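3-hydroxyacyl-thioester dehydratase Z (PDB 2C2I) probably catalyses, as a homodimer of hotdog-fold subunits, the reversible hydration of trans-2-enoyl-CoA to (3R)-3-hydroxyacyl-CoA. Local coordinates at residues E116-G119 with V123-T126; A68-L73 with C141-I146. All blocks are in the same frame, centred on the assembly; numbering follows the deposited sequence.

Contact 1 of 2, residues E116-G119 with V123-T126; sequences EDLG and VQAT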
ATOM      1  N   GLU A 116     -11.665  -3.035  18.174  1.00 12.95           N
ATOM      2  CA  GLU A 116     -11.209  -4.008  19.150  1.00 14.60           C
ATOM      3  C   GLU A 116     -10.279  -3.320  20.150  1.00 14.65           C
ATOM      4  O   GLU A 116      -9.278  -2.707  19.767  1.00 13.84           O
ATOM      5  CB  GLU A 116     -10.477  -5.145  18.452  1.00 14.87           C
ATOM      6  CG  GLU A 116     -10.013  -6.249  19.408  1.00 15.57           C
ATOM      7  CD  GLU A 116      -9.333  -7.410  18.694  1.00 18.83           C
ATOM      8  OE1 GLU A 116      -9.203  -7.392  17.438  1.00 20.34           O
ATOM      9  OE2 GLU A 116      -8.931  -8.364  19.402  1.00 23.33           O
ATOM     10  N   ASP A 117     -10.616  -3.424  21.432  1.00 15.15           N
ATOM     11  CA  ASP A 117      -9.774  -2.881  22.482  1.00 16.49           C
ATOM     12  C   ASP A 117      -8.646  -3.885  22.726  1.00 17.45           C
ATOM     13  O   ASP A 117      -8.887  -5.081  22.932  1.00 16.02           O
ATOM     14  CB  ASP A 117     -10.641  -2.619  23.721  1.00 17.17           C
ATOM     15  CG  ASP A 117      -9.866  -2.124  24.929  1.00 19.00           C
ATOM     16  OD1 ASP A 117      -8.644  -1.882  24.854  1.00 17.74           O
ATOM     17  OD2 ASP A 117     -10.516  -1.992  25.994  1.00 19.36           O
ATOM     18  N   LEU A 118      -7.410  -3.397  22.654  1.00 18.66           N
ATOM     19  CA  LEU A 118      -6.239  -4.263  22.772  1.00 21.85           C
ATOM     20  C   LEU A 118      -5.634  -4.188  24.164  1.00 23.93           C
ATOM     21  O   LEU A 118      -4.758  -4.995  24.497  1.00 25.16           O
ATOM     22  CB  LEU A 118      -5.178  -3.905  21.725  1.00 20.70           C
ATOM     23  CG  LEU A 118      -5.571  -4.137  20.261  1.00 22.57           C
ATOM     24  CD1 LEU A 118      -4.344  -3.925  19.389  1.00 21.65           C
ATOM     25  CD2 LEU A 118      -6.141  -5.524  20.042  1.00 21.35           C
ATOM     26  N   GLY A 119      -6.135  -3.243  24.950  1.00 25.92           N
ATOM     27  CA  GLY A 119      -5.579  -2.897  26.251  1.00 29.58           C
ATOM     28  C   GLY A 119      -4.784  -1.593  26.168  1.00 31.38           C
ATOM     29  O   GLY A 119      -4.193  -1.287  25.131  1.00 31.71           O
ATOM     30  N   VAL A 123      -6.501   0.839  20.799  1.00 20.47           N
ATOM     31  CA  VAL A 123      -7.614   0.154  20.137  1.00 18.40           C
ATOM     32  C   VAL A 123      -7.315  -0.004  18.644  1.00 15.86           C
ATOM     33  O   VAL A 123      -6.520   0.737  18.090  1.00 16.13           O
ATOM     34  CB  VAL A 123      -8.972   0.847  20.363  1.00 18.46           C
ATOM     35  CG1 VAL A 123      -9.211   1.123  21.865  1.00 19.17           C
ATOM     36  CG2 VAL A 123      -9.088   2.122  19.554  1.00 19.61           C
ATOM     37  N   GLN A 124      -7.937  -0.998  18.027  1.00 13.10           N
ATOM     38  CA  GLN A 124      -7.714  -1.297  16.628  1.00 12.16           C
ATOM     39  C   GLN A 124      -9.038  -1.162  15.906  1.00 11.21           C
ATOM     40  O   GLN A 124      -9.977  -1.874  16.238  1.00 11.51           O
ATOM     41  CB  GLN A 124      -7.258  -2.745  16.547  1.00 12.41           C
ATOM     42  CG  GLN A 124      -6.691  -3.170  15.257  1.00 13.46           C
ATOM     43  CD  GLN A 124      -5.590  -4.180  15.503  1.00 15.79           C
ATOM     44  OE1 GLN A 124      -4.442  -3.809  15.788  1.00 19.41           O
ATOM     45  NE2 GLN A 124      -5.929  -5.452  15.420  1.00 14.98           N
ATOM     46  N   ALA A 125      -9.088  -0.270  14.925  1.00 10.49           N
ATOM     47  CA  ALA A 125     -10.308  -0.014  14.159  1.00  8.80           C
ATOM     48  C   ALA A 125     -10.201  -0.666  12.781  1.00  8.35           C
ATOM     49  O   ALA A 125      -9.206  -0.474  12.087  1.00  8.92           O
ATOM     50  CB  ALA A 125     -10.516   1.452  14.014  1.00  8.94           C
ATOM     51  N   THR A 126     -11.224  -1.414  12.396  1.00  7.80           N
ATOM     52  CA  THR A 126     -11.307  -1.961  11.056  1.00  6.62           C
ATOM     53  C   THR A 126     -12.235  -1.034  10.262  1.00  7.01           C
ATOM     54  O   THR A 126     -13.361  -0.766  10.676  1.00  7.25           O
ATOM     55  CB  THR A 126     -11.789  -3.400  11.091  1.00  6.92           C
ATOM     56  OG1 THR A 126     -10.868  -4.173  11.879  1.00  6.51           O
ATOM     57  CG2 THR A 126     -11.906  -4.011   9.675  1.00  5.99           C
TER
HETATM   58  O   HOH W   1      -8.724  -5.890  15.259  1.00 15.70           O

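Contact 2 of 2, residues A68-L73 with C141-I146; sequences ALLPRL and CVAESI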
ATOM      1  N   ALA A  68      -2.426   4.007  -0.434  1.00  6.80           N
ATOM      2  CA  ALA A  68      -1.693   4.787   0.573  1.00  6.75           C
ATOM      3  C   ALA A  68      -2.232   6.207   0.787  1.00  7.49           C
ATOM      4  O   ALA A  68      -1.781   6.911   1.701  1.00  7.86           O
ATOM      5  CB  ALA A  68      -0.187   4.822   0.225  1.00  6.47           C
ATOM      6  N   LEU A  69      -3.181   6.635  -0.050  1.00  8.44           N
ATOM      7  CA  LEU A  69      -3.910   7.870   0.242  1.00  9.71           C
ATOM      8  C   LEU A  69      -4.931   7.733   1.399  1.00  9.66           C
ATOM      9  O   LEU A  69      -5.471   8.733   1.860  1.00 10.05           O
ATOM     10  CB  LEU A  69      -4.605   8.429  -1.008  1.00 10.42           C
ATOM     11  CG  LEU A  69      -3.768   8.754  -2.248  1.00 12.64           C
ATOM     12  CD1 LEU A  69      -4.689   9.160  -3.412  1.00 12.72           C
ATOM     13  CD2 LEU A  69      -2.752   9.863  -1.942  1.00 13.88           C
ATOM     14  N   LEU A  70      -5.169   6.516   1.883  1.00  9.29           N
ATOM     15  CA  LEU A  70      -6.190   6.313   2.923  1.00  9.76           C
ATOM     16  C   LEU A  70      -5.992   7.172   4.179  1.00 10.26           C
ATOM     17  O   LEU A  70      -6.947   7.803   4.656  1.00 10.72           O
ATOM     18  CB  LEU A  70      -6.369   4.817   3.270  1.00  9.53           C
ATOM     19  CG  LEU A  70      -7.573   4.119   2.645  1.00  9.24           C
ATOM     20  CD1 LEU A  70      -7.604   4.337   1.108  1.00 11.56           C
ATOM     21  CD2 LEU A  70      -7.549   2.629   3.048  1.00 10.41           C
ATOM     22  N   PRO A  71      -4.772   7.185   4.749  1.00 10.12           N
ATOM     23  CA  PRO A  71      -4.542   8.074   5.903  1.00 10.98           C
ATOM     24  C   PRO A  71      -4.880   9.560   5.670  1.00 11.70           C
ATOM     25  O   PRO A  71      -5.608  10.152   6.475  1.00 11.86           O
ATOM     26  CB  PRO A  71      -3.050   7.861   6.222  1.00 10.07           C
ATOM     27  CG  PRO A  71      -2.794   6.398   5.737  1.00 10.30           C
ATOM     28  CD  PRO A  71      -3.589   6.342   4.455  1.00  9.67           C
ATOM     29  N   ARG A  72      -4.382  10.154   4.592  1.00 11.95           N
ATOM     30  CA  ARG A  72      -4.693  11.574   4.306  1.00 13.95           C
ATOM     31  C   ARG A  72      -6.204  11.784   4.183  1.00 13.35           C
ATOM     32  O   ARG A  72      -6.755  12.730   4.736  1.00 14.41           O
ATOM     33  CB  ARG A  72      -4.021  12.045   3.012  1.00 13.78           C
ATOM     34  CG  ARG A  72      -4.476  13.413   2.531  1.00 16.93           C
ATOM     35  CD  ARG A  72      -3.773  13.821   1.251  1.00 20.92           C
ATOM     36  NE  ARG A  72      -4.087  15.203   0.915  1.00 28.97           N
ATOM     37  CZ  ARG A  72      -3.930  15.735  -0.292  1.00 31.81           C
ATOM     38  NH1 ARG A  72      -3.450  15.003  -1.289  1.00 32.24           N
ATOM     39  NH2 ARG A  72      -4.264  17.006  -0.499  1.00 34.51           N
ATOM     40  N   LEU A  73      -6.855  10.906   3.437  1.00 13.06           N
ATOM     41  CA  LEU A  73      -8.281  11.091   3.124  1.00 13.75           C
ATOM     42  C   LEU A  73      -9.153  10.885   4.371  1.00 14.12           C
ATOM     43  O   LEU A  73     -10.116  11.638   4.609  1.00 15.64           O
ATOM     44  CB  LEU A  73      -8.676  10.203   1.947  1.00 13.08           C
ATOM     45  CG  LEU A  73      -7.943  10.462   0.606  1.00 14.75           C
ATOM     46  CD1 LEU A  73      -8.432   9.520  -0.479  1.00 14.67           C
ATOM     47  CD2 LEU A  73      -8.092  11.886   0.131  1.00 18.67           C
ATOM     48  N   CYS A 141     -10.480   2.289  -5.774  1.00  8.70           N
ATOM     49  CA  CYS A 141      -9.970   1.406  -4.734  1.00  8.10           C
ATOM     50  C   CYS A 141     -11.102   1.076  -3.779  1.00  8.11           C
ATOM     51  O   CYS A 141     -11.868   1.962  -3.400  1.00  9.47           O
ATOM     52  CB  CYS A 141      -8.842   2.115  -3.993  1.00  8.13           C
ATOM     53  SG  CYS A 141      -8.080   1.092  -2.688  1.00  9.03           S
ATOM     54  N   VAL A 142     -11.209  -0.202  -3.412  1.00  8.54           N
ATOM     55  CA  VAL A 142     -12.115  -0.659  -2.362  1.00  8.47           C
ATOM     56  C   VAL A 142     -11.217  -1.420  -1.387  1.00  7.89           C
ATOM     57  O   VAL A 142     -10.590  -2.406  -1.761  1.00  7.44           O
ATOM     58  CB  VAL A 142     -13.237  -1.585  -2.865  1.00  9.81           C
ATOM     59  CG1 VAL A 142     -14.200  -1.948  -1.713  1.00  9.19           C
ATOM     60  CG2 VAL A 142     -14.019  -0.959  -4.041  1.00 11.16           C
ATOM     61  N   ALA A 143     -11.173  -0.969  -0.135  1.00  7.29           N
ATOM     62  CA  ALA A 143     -10.219  -1.521   0.838  1.00  7.03           C
ATOM     63  C   ALA A 143     -10.878  -1.725   2.179  1.00  6.81           C
ATOM     64  O   ALA A 143     -11.694  -0.920   2.590  1.00  8.20           O
ATOM     65  CB  ALA A 143      -9.033  -0.580   1.016  1.00  6.81           C
ATOM     66  N   GLU A 144     -10.518  -2.804   2.847  1.00  5.64           N
ATOM     67  CA  GLU A 144     -10.806  -2.900   4.270  1.00  6.63           C
ATOM     68  C   GLU A 144      -9.459  -2.901   5.002  1.00  5.55           C
ATOM     69  O   GLU A 144      -8.620  -3.775   4.754  1.00  5.72           O
ATOM     70  CB  GLU A 144     -11.586  -4.171   4.564  1.00  6.53           C
ATOM     71  CG  GLU A 144     -12.011  -4.265   6.036  1.00  7.85           C
ATOM     72  CD  GLU A 144     -12.876  -5.472   6.263  1.00 13.09           C
ATOM     73  OE1 GLU A 144     -13.991  -5.498   5.709  1.00 17.29           O
ATOM     74  OE2 GLU A 144     -12.440  -6.421   6.929  1.00 12.52           O
ATOM     75  N   SER A 145      -9.261  -1.907   5.873  1.00  6.51           N
ATOM     76  CA  SER A 145      -7.950  -1.631   6.488  1.00  5.38           C
ATOM     77  C   SER A 145      -8.078  -1.680   8.013  1.00  5.94           C
ATOM     78  O   SER A 145      -9.185  -1.641   8.548  1.00  5.55           O
ATOM     79  CB  SER A 145      -7.405  -0.270   6.060  1.00  5.70           C
ATOM     80  OG  SER A 145      -8.255   0.801   6.472  1.00  6.99           O
ATOM     81  N   ILE A 146      -6.939  -1.786   8.687  1.00  6.54           N
ATOM     82  CA  ILE A 146      -6.921  -1.885  10.137  1.00  6.76           C
ATOM     83  C   ILE A 146      -5.933  -0.843  10.635  1.00  8.22           C
ATOM     84  O   ILE A 146      -4.758  -0.812  10.223  1.00  7.98           O
ATOM     85  CB  ILE A 146      -6.552  -3.300  10.629  1.00  7.26           C
ATOM     86  CG1 ILE A 146      -7.470  -4.338   9.944  1.00  7.00           C
ATOM     87  CG2 ILE A 146      -6.679  -3.378  12.146  1.00  5.93           C
ATOM     88  CD1 ILE A 146      -6.999  -5.787  10.031  1.00  8.42           C
TER

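Contact 1 of 2, residues E116-G119 with V123-T126
Glu116 and Gln124 form a hydrogen-bonded antiparallel pair. Glu116 N donates to Gln124 O at 2.8 Å, and Gln124 N returns a bond of 2.8 Å to Glu116 O. The side chains of both residues lie on the same face of the sheet. With CG anti to the backbone N (chi1 -178°) and the chain extended beyond it, Glu116 carries its carboxylate well off the sheet. A water bridges the two ends: it donates to Glu116 OE1 at 2.7 Å and accepts from Gln124 NE2 at 2.8 Å. Asp117 follows as a non-hydrogen-bonded pair with Val123, on the other face. Val123 CG1 lies 4.1 Å from Asp117 CA. Asp117 OD1 accepts from Gly119 N at 2.9 Å, from above the carboxylate plane, which makes an Asx turn. Leu118 sends CD1 across to Gln124 OE1, 3.6 Å away. Leu118 and Gly119 both face Thr122 of the next strand, a classic beta bulge. The contact joins strands 105-119 and 122-133 near their turn. Strand 141-149 flanks 122-133 on its other edge, and its Arg148 NE bonds Gln124 OE1. Gln124 and Arg148 probably bind substrate in the homodimeric partner, and Tyr89 of strand 86-95 also touches Gln124.

Contact 2 of 2, residues A68-L73 with C141-I146
Leu70 reaches the strand with one methyl. Leu70 CD2 sits 4.1 Å from Ala143 CB and 3.9 Å from Ser145 OG. The torsions explain this reach. Leu70 chi1, -101°, is off the staggered positions, and chi2 of 52° puts CD2 anti to CA, with the branch stretched out toward the strand. Ala143 and Ser145 are two residues apart on the strand, and both point at the helix. CD2 therefore meets both of them. Ser145 CB is 4.2 Å from Leu70 CD2. The contact is a small, buried van der Waals one, in which the methyl rests against an alanine CB and a serine hydroxyl. Leu70 belongs to helix 70-75, where Leu73 N bonds Leu69 O. The packing fits the hotdog fold, in which the antiparallel sheet wraps round a central helix; here helix 70-75 faces strand 141-149. Strand 141-149 runs between 122-133 and 86-95, so Ser145 also touches Val127 and Leu91. Leu73 packs on strand 17-25. Pro71 meets Phe64 of the second subunit.

The centre of contact 1 is about 20 Å from the centre of the chain, near the turn end of the hairpin, with Glu116, Asp117 and Leu118 exposed. The centre of contact 2 is about 3 Å from that of the chain, and its three touching residues are all buried. Their chemistry differs accordingly. Contact 1 is edge-to-edge strand pairing with polar ends and a bridging water, whereas contact 2 packs a leucine methyl of the helix on the sheet face. The two share one sheet, because strands 122-133 and 141-149 are neighbours. They also touch: Gln124 packs on Ile146, and Thr126 on Glu144. Contact 1 holds Gln124, probably a substrate-binding residue; contact 2 has Ser145 near another, Asn88.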